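Local coordinates for putative exported protein (Burkholderia pseudomallei, PDB 4JGB) that is of unknown function but probably binds NAD(P)H through a Rossmann-type domain and may act as an oxidoreductase on CH-NH groups, at residues Tyr140-Leu143 with Ser144-Gln147. Numbering follows the deposited sequence.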
loop_
_atom_site.group_PDB
_atom_site.type_symbol
_atom_site.label_atom_id
_atom_site.label_comp_id
_atom_site.label_asym_id
_atom_site.label_seq_id
_atom_site.Cartn_x
_atom_site.Cartn_y
_atom_site.Cartn_z
ATOM N N TYR A 140 5.911 -6.978 6.200
ATOM C CA TYR A 140 4.720 -7.721 6.632
ATOM C C TYR A 140 4.968 -8.480 7.948
ATOM O O TYR A 140 4.136 -8.452 8.836
ATOM C CB TYR A 140 4.229 -8.682 5.548
ATOM C CG TYR A 140 3.040 -9.487 6.022
ATOM C CD1 TYR A 140 1.777 -8.902 6.094
ATOM C CD2 TYR A 140 3.177 -10.829 6.431
ATOM C CE1 TYR A 140 0.675 -9.614 6.543
ATOM C CE2 TYR A 140 2.069 -11.552 6.885
ATOM C CZ TYR A 140 0.822 -10.933 6.932
ATOM O OH TYR A 140 -0.297 -11.602 7.361
ATOM N N GLY A 141 6.114 -9.156 8.068
ATOM C CA GLY A 141 6.533 -9.742 9.353
ATOM C C GLY A 141 6.497 -8.759 10.519
ATOM O O GLY A 141 6.021 -9.083 11.607
ATOM N N TYR A 142 6.994 -7.544 10.306
ATOM C CA TYR A 142 6.943 -6.551 11.372
ATOM C C TYR A 142 5.501 -6.142 11.748
ATOM O O TYR A 142 5.122 -6.128 12.929
ATOM C CB TYR A 142 7.802 -5.322 11.042
ATOM C CG TYR A 142 7.501 -4.192 11.970
ATOM C CD1 TYR A 142 7.999 -4.187 13.268
ATOM C CD2 TYR A 142 6.669 -3.132 11.566
ATOM C CE1 TYR A 142 7.698 -3.150 14.144
ATOM C CE2 TYR A 142 6.365 -2.094 12.437
ATOM C CZ TYR A 142 6.891 -2.113 13.715
ATOM O OH TYR A 142 6.612 -1.096 14.585
ATOM N N LEU A 143 4.709 -5.803 10.735
ATOM C CA LEU A 143 3.305 -5.442 10.913
ATOM C C LEU A 143 2.438 -6.507 11.618
ATOM O O LEU A 143 1.468 -6.162 12.305
ATOM C CB LEU A 143 2.692 -5.064 9.559
ATOM C CG LEU A 143 3.105 -3.725 8.973
ATOM C CD1 LEU A 143 2.667 -3.671 7.506
ATOM C CD2 LEU A 143 2.513 -2.553 9.766
ATOM N N SER A 144 2.780 -7.789 11.463
ATOM C CA SER A 144 2.059 -8.882 12.141
ATOM C C SER A 144 2.219 -8.820 13.662
ATOM O O SER A 144 1.447 -9.436 14.411
ATOM C CB SER A 144 2.536 -10.247 11.625
ATOM O OG SER A 144 2.541 -10.281 10.212
ATOM N N THR A 145 3.228 -8.094 14.135
ATOM C CA THR A 145 3.396 -7.913 15.594
ATOM C C THR A 145 2.576 -6.715 16.107
ATOM O O THR A 145 2.562 -6.400 17.308
ATOM C CB THR A 145 4.879 -7.720 15.980
ATOM O OG1 THR A 145 5.318 -6.436 15.513
ATOM C CG2 THR A 145 5.753 -8.831 15.342
ATOM N N VAL A 146 1.896 -6.028 15.202
ATOM C CA VAL A 146 1.236 -4.812 15.600
ATOM C C VAL A 146 -0.241 -5.161 15.719
ATOM O O VAL A 146 -0.897 -5.466 14.715
ATOM C CB VAL A 146 1.521 -3.687 14.589
ATOM C CG1 VAL A 146 0.662 -2.455 14.863
ATOM C CG2 VAL A 146 3.021 -3.355 14.556
ATOM N N GLN A 147 -0.745 -5.107 16.948
ATOM C CA GLN A 147 -2.115 -5.517 17.246
ATOM C C GLN A 147 -3.025 -4.324 17.452
ATOM O O GLN A 147 -4.249 -4.449 17.406
ATOM C CB GLN A 147 -2.139 -6.362 18.530
ATOM C CG GLN A 147 -1.307 -7.644 18.473
ATOM C CD GLN A 147 -2.092 -8.830 17.934
ATOM O OE1 GLN A 147 -2.446 -8.881 16.752
ATOM N NE2 GLN A 147 -2.370 -9.803 18.810
#
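From Tyr140 and Ser144 onward the backbone hydrogen bonds of helix 130-143 shorten in span as the chain leaves it. Ser144 N still reaches four residues back to Tyr140 O, 3.0 Å away, approaching nearly head-on to the carbonyl. One residue later the span has fallen to three: Thr145 N gives its hydrogen to Tyr142 O at 3.0 Å, from above the carbonyl plane. A type I beta turn from Leu143 to Val146 overlaps this step, closed by Val146 N on Leu143 O, although the position of that oxygen is less certain.

Hydroxyls reinforce this ending, because two of the carbonyls can accept a second bond from the same residue that supplies the N-H. In one of the two conformers modelled for Ser144, with OG beside its own backbone N (chi1 -49°), the hydroxyl folds back onto Tyr140 O, 2.8 Å away and 36° out of the carbonyl plane. In that conformer OG also lies over one face of the Tyr140 ring, displaced toward the rim, with CE2 nearest at 3.6 Å. Thr145 instead sets OG1 between its backbone N and carbonyl carbon (chi1 70°), and donates to Tyr142 O at 2.6 Å in the carbonyl plane, while CG2 rests near Gly141 O.

In the Rossmann-type fold, this turn belongs to the connection from a helix to the next parallel strand, here 150-155. Its buried members face inward: Leu143 meets Val91 of the neighbouring helix 83-97 and Trp151 and Phe153 of the strand, whereas Val146 touches Arg95 and its carbonyl accepts from Trp151 NE1. Beside the turn, Val146 CG2 meets the far part of the Tyr142 ring obliquely, 4.2 Å from CZ, and that ring also packs on Lys88 and Val91.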